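Local coordinates for protein toll-like receptor 13 (PDB 4Z0C) that recognises single-stranded bacterial 23S ribosomal RNA through its leucine-rich-repeat ectodomain and signals through MYD88 to switch on NF-kappa-B and inflammatory cytokines, at residues E496-L501 and K525-L530; Y518-K523 and S544-G549. All blocks are in the same frame, centred on the assembly; numbering follows the deposited sequence.

Contact 1. Residues E496-L501 and K525-L530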
# COMPACT_ATOMS: atom_id res chain seq x y z
N GLU A 496 -7.15 26.86 -9.97
CA GLU A 496 -6.18 27.56 -10.83
C GLU A 496 -5.02 28.19 -10.05
O GLU A 496 -4.02 28.60 -10.64
CB GLU A 496 -6.87 28.62 -11.67
CG GLU A 496 -7.83 28.10 -12.71
CD GLU A 496 -8.40 29.21 -13.56
OE1 GLU A 496 -8.05 30.39 -13.31
OE2 GLU A 496 -9.19 28.92 -14.47
N LYS A 497 -5.17 28.24 -8.72
CA LYS A 497 -4.19 28.84 -7.85
C LYS A 497 -3.43 27.79 -7.05
O LYS A 497 -2.59 28.13 -6.21
CB LYS A 497 -4.87 29.82 -6.91
CG LYS A 497 -5.23 31.17 -7.53
CD LYS A 497 -5.90 32.08 -6.49
CE LYS A 497 -6.21 33.46 -7.06
NZ LYS A 497 -7.39 33.45 -7.98
N LEU A 498 -3.73 26.52 -7.29
CA LEU A 498 -3.06 25.42 -6.59
C LEU A 498 -1.54 25.40 -6.82
O LEU A 498 -1.08 25.50 -7.97
CB LEU A 498 -3.65 24.07 -7.00
CG LEU A 498 -3.27 22.92 -6.06
CD1 LEU A 498 -3.97 23.07 -4.70
CD2 LEU A 498 -3.57 21.58 -6.67
N LEU A 499 -0.78 25.27 -5.74
CA LEU A 499 0.69 25.28 -5.82
C LEU A 499 1.30 23.89 -5.69
O LEU A 499 2.31 23.58 -6.31
CB LEU A 499 1.30 26.16 -4.74
CG LEU A 499 1.00 27.65 -4.89
CD1 LEU A 499 1.69 28.47 -3.79
CD2 LEU A 499 1.41 28.13 -6.27
N ILE A 500 0.68 23.07 -4.85
CA ILE A 500 1.21 21.77 -4.49
C ILE A 500 0.12 20.74 -4.63
O ILE A 500 -0.96 20.90 -4.08
CB ILE A 500 1.69 21.75 -3.02
CG1 ILE A 500 2.78 22.79 -2.79
CG2 ILE A 500 2.18 20.37 -2.65
CD1 ILE A 500 3.13 22.98 -1.30
N LEU A 501 0.40 19.68 -5.39
CA LEU A 501 -0.53 18.57 -5.55
C LEU A 501 0.19 17.25 -5.30
O LEU A 501 1.15 16.92 -5.99
CB LEU A 501 -1.18 18.60 -6.93
CG LEU A 501 -2.07 17.41 -7.29
CD1 LEU A 501 -3.28 17.32 -6.37
CD2 LEU A 501 -2.52 17.49 -8.76
N LYS A 525 -2.57 25.89 -13.57
CA LYS A 525 -1.62 26.81 -14.18
C LYS A 525 -0.60 27.41 -13.21
O LYS A 525 0.38 28.00 -13.67
CB LYS A 525 -2.35 27.91 -14.94
CG LYS A 525 -3.67 28.33 -14.31
CD LYS A 525 -4.47 29.25 -15.23
CE LYS A 525 -3.81 30.60 -15.40
NZ LYS A 525 -4.34 31.31 -16.60
N SER A 526 -0.80 27.26 -11.90
CA SER A 526 0.16 27.81 -10.92
C SER A 526 0.93 26.70 -10.24
O SER A 526 1.66 26.94 -9.27
CB SER A 526 -0.52 28.63 -9.82
OG SER A 526 -1.60 29.40 -10.30
N LEU A 527 0.71 25.47 -10.68
CA LEU A 527 1.26 24.32 -9.98
C LEU A 527 2.79 24.36 -9.97
O LEU A 527 3.42 24.51 -11.02
CB LEU A 527 0.75 23.02 -10.59
CG LEU A 527 0.87 21.83 -9.63
CD1 LEU A 527 -0.06 22.05 -8.45
CD2 LEU A 527 0.49 20.55 -10.35
N LYS A 528 3.38 24.24 -8.79
CA LYS A 528 4.83 24.24 -8.67
C LYS A 528 5.41 22.88 -8.29
O LYS A 528 6.54 22.55 -8.67
CB LYS A 528 5.28 25.31 -7.66
CG LYS A 528 4.63 26.66 -7.91
CD LYS A 528 5.37 27.81 -7.23
CE LYS A 528 5.37 29.04 -8.13
NZ LYS A 528 5.75 28.67 -9.53
N GLN A 529 4.65 22.09 -7.52
CA GLN A 529 5.11 20.76 -7.10
C GLN A 529 4.08 19.67 -7.35
O GLN A 529 2.91 19.80 -6.99
CB GLN A 529 5.53 20.76 -5.64
CG GLN A 529 6.34 21.98 -5.26
CD GLN A 529 7.00 21.87 -3.89
OE1 GLN A 529 6.33 21.84 -2.85
NE2 GLN A 529 8.33 21.81 -3.88
N LEU A 530 4.52 18.60 -7.99
CA LEU A 530 3.68 17.45 -8.28
C LEU A 530 4.35 16.20 -7.75
O LEU A 530 5.48 15.89 -8.12
CB LEU A 530 3.48 17.34 -9.79
CG LEU A 530 2.71 16.16 -10.36
CD1 LEU A 530 1.36 15.96 -9.64
CD2 LEU A 530 2.50 16.38 -11.87
O HOH W 1 -2.70 25.55 -10.18
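I500 and L501 pair in parallel with Q529 and L530, and the loops leading into these strands, E496-L499 and K525-K528, run alongside each other. The carbonyl O of L499 takes two donors, K528 N at 2.8 Å and Q529 N at 3.0 Å; the return bond goes from L501 N to Q529 O. Further back, S526 OG lies in the carbonyl plane of E496 and donates to a lone pair of its O at 2.6 Å. A water bridges the next pair, giving a proton to L498 O and receiving one from S526 N. L498 and L527 lie side by side, L498 CD2 meeting L527 CD1 at 4.0 Å. The same CD1 also reaches L501 CB, because L527 CG is anti to its backbone N (chi1 -159°). On the strand face that carries I500 and Q529, Q529 OE1 rests against I500 CG1 at 3.7 Å; in the loops just before, L499 CD2 lies alongside K528 CG. These two repeats are thus held together by backbone, hydroxyl and water bonds: S526 and the water bind carbonyls that strand pairing does not use, while buried leucines L498, L501, L527 and L530 pack together and L499 and I500 share the partly exposed side with K528 and Q529.

Contact 2. Residues Y518-K523 and S544-G549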
# COMPACT_ATOMS: atom_id res chain seq x y z
N TYR A 518 -8.31 14.36 -22.29
CA TYR A 518 -8.19 15.41 -21.28
C TYR A 518 -6.96 15.19 -20.41
O TYR A 518 -6.99 14.37 -19.49
CB TYR A 518 -9.44 15.47 -20.40
CG TYR A 518 -10.73 15.50 -21.18
CD1 TYR A 518 -11.12 16.65 -21.86
CD2 TYR A 518 -11.56 14.38 -21.25
CE1 TYR A 518 -12.31 16.68 -22.58
CE2 TYR A 518 -12.74 14.40 -21.96
CZ TYR A 518 -13.11 15.56 -22.63
OH TYR A 518 -14.29 15.59 -23.35
N PRO A 519 -5.87 15.90 -20.71
CA PRO A 519 -4.71 15.88 -19.82
C PRO A 519 -5.20 16.35 -18.47
O PRO A 519 -5.89 17.37 -18.40
CB PRO A 519 -3.78 16.93 -20.42
CG PRO A 519 -4.24 17.11 -21.81
CD PRO A 519 -5.71 16.87 -21.80
N PRO A 520 -4.90 15.59 -17.42
CA PRO A 520 -5.48 15.80 -16.09
C PRO A 520 -5.02 17.07 -15.36
O PRO A 520 -5.77 17.62 -14.56
CB PRO A 520 -5.03 14.56 -15.32
CG PRO A 520 -3.80 14.08 -16.04
CD PRO A 520 -4.00 14.42 -17.47
N PHE A 521 -3.83 17.55 -15.68
CA PHE A 521 -3.26 18.71 -14.98
C PHE A 521 -3.36 19.98 -15.81
O PHE A 521 -2.71 20.98 -15.53
CB PHE A 521 -1.81 18.41 -14.61
CG PHE A 521 -1.63 17.08 -13.95
CD1 PHE A 521 -2.32 16.78 -12.78
CD2 PHE A 521 -0.82 16.11 -14.52
CE1 PHE A 521 -2.17 15.54 -12.16
CE2 PHE A 521 -0.67 14.86 -13.91
CZ PHE A 521 -1.33 14.59 -12.73
N ILE A 522 -4.19 19.92 -16.85
CA ILE A 522 -4.25 21.01 -17.82
C ILE A 522 -4.71 22.36 -17.24
O ILE A 522 -4.30 23.42 -17.71
CB ILE A 522 -5.13 20.60 -19.05
CG1 ILE A 522 -4.89 21.54 -20.22
CG2 ILE A 522 -6.60 20.54 -18.68
CD1 ILE A 522 -3.47 21.61 -20.64
N LYS A 523 -5.51 22.34 -16.18
CA LYS A 523 -6.00 23.60 -15.60
C LYS A 523 -5.15 24.12 -14.43
O LYS A 523 -5.37 25.24 -13.95
CB LYS A 523 -7.47 23.49 -15.19
CG LYS A 523 -8.47 24.19 -16.13
CD LYS A 523 -8.19 23.92 -17.62
CE LYS A 523 -7.46 25.08 -18.31
NZ LYS A 523 -8.30 26.31 -18.42
N SER A 544 1.34 10.28 -23.46
CA SER A 544 2.28 11.11 -24.21
C SER A 544 2.07 12.60 -23.94
O SER A 544 2.98 13.40 -24.11
CB SER A 544 2.22 10.81 -25.71
OG SER A 544 1.04 11.36 -26.28
N ASN A 545 0.86 12.97 -23.51
CA ASN A 545 0.56 14.36 -23.19
C ASN A 545 0.25 14.52 -21.69
O ASN A 545 -0.49 15.43 -21.27
CB ASN A 545 -0.62 14.85 -24.01
CG ASN A 545 -1.87 14.04 -23.77
OD1 ASN A 545 -1.79 12.90 -23.30
ND2 ASN A 545 -3.03 14.62 -24.06
N PHE A 546 0.82 13.63 -20.89
CA PHE A 546 0.46 13.58 -19.48
C PHE A 546 0.71 14.89 -18.74
O PHE A 546 -0.06 15.23 -17.82
CB PHE A 546 1.19 12.43 -18.80
CG PHE A 546 0.58 12.02 -17.49
CD1 PHE A 546 -0.71 11.52 -17.45
CD2 PHE A 546 1.30 12.12 -16.31
CE1 PHE A 546 -1.27 11.13 -16.26
CE2 PHE A 546 0.76 11.73 -15.11
CZ PHE A 546 -0.53 11.24 -15.08
N PHE A 547 1.74 15.64 -19.15
CA PHE A 547 2.15 16.86 -18.40
C PHE A 547 1.79 18.20 -19.03
O PHE A 547 2.24 19.25 -18.58
CB PHE A 547 3.65 16.81 -18.08
CG PHE A 547 4.02 15.65 -17.20
CD1 PHE A 547 3.54 15.59 -15.90
CD2 PHE A 547 4.80 14.62 -17.69
CE1 PHE A 547 3.85 14.52 -15.08
CE2 PHE A 547 5.11 13.54 -16.88
CZ PHE A 547 4.65 13.50 -15.56
N GLN A 548 0.96 18.15 -20.06
CA GLN A 548 0.41 19.32 -20.74
C GLN A 548 -0.16 20.32 -19.74
O GLN A 548 -0.90 19.96 -18.82
CB GLN A 548 -0.69 18.84 -21.70
CG GLN A 548 -1.18 19.84 -22.74
CD GLN A 548 -0.26 19.96 -23.93
OE1 GLN A 548 0.77 19.28 -24.02
NE2 GLN A 548 -0.62 20.83 -24.87
N GLY A 549 0.19 21.59 -19.90
CA GLY A 549 -0.40 22.67 -19.13
C GLY A 549 0.43 23.04 -17.92
O GLY A 549 0.08 23.96 -17.18
O HOH W 2 -1.71 17.68 -17.76
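N545 lays its amide against the ring of P519, ND2 to P519 CG 3.6 Å, the two side chains crossing at about a right angle. That same ND2 donates to the carbonyl of L516, just upstream of 518-523, which fixes the amide while its flank packs on the proline. N545 also opens a type I turn that runs to Q548, and it faces a second type I turn, P519 to I522. F546 follows and carries the aromatic contact. With its CG anti to the backbone N (chi1 -161°), the ring swings back to 518-523 and takes the edge of F521 on its face: a T-shaped pair, centroids 5.3 Å apart and planes at 83°, with F521 CE2 3.6 Å from F546 CE2. P520 adds its CG against F546 CE1 at 3.9 Å. F547 turns to the interior, where its ring packs on L530 and receives F546 CD2 on one face. Q548 runs beside P519 and I522, its CG 3.6 Å from I522 CD1. Its carbonyl receives a proton from a water at 2.6 Å; that water also donates to F546 O and accepts from F521 N, so one molecule joins two turns that share no direct hydrogen bond. G549 closes the segment with a positive phi of 96°, and I522 CD1 sits 3.6 Å from its CA, on the side where a CB would point. Stacked turns with phenylalanines directed inward are characteristic of the convex side of a leucine-rich-repeat solenoid, here joining successive coils.

Contacts 1 and 2 join the same neighbouring coils, their segments alternating along the chain: 496-501 leads on to 518-523, and 525-530 to 544-549. Their centres lie 13 Å apart, and the hydrophobic core between them is continuous. L501 CD2 meets F521 CE1 at 3.9 Å, and L530 CD2 approaches both F547 CE1 at 3.9 Å and F521 CE2 at 4.1 Å, so the strand leucines of contact 1 run directly into the phenylalanines of contact 2. Backbone bonding dominates the first contact, rings and a water the second. The bound RNA comes no nearer than about 8 Å to contact 1 and about 9 Å to contact 2 (nearest atoms), so neither touches it directly.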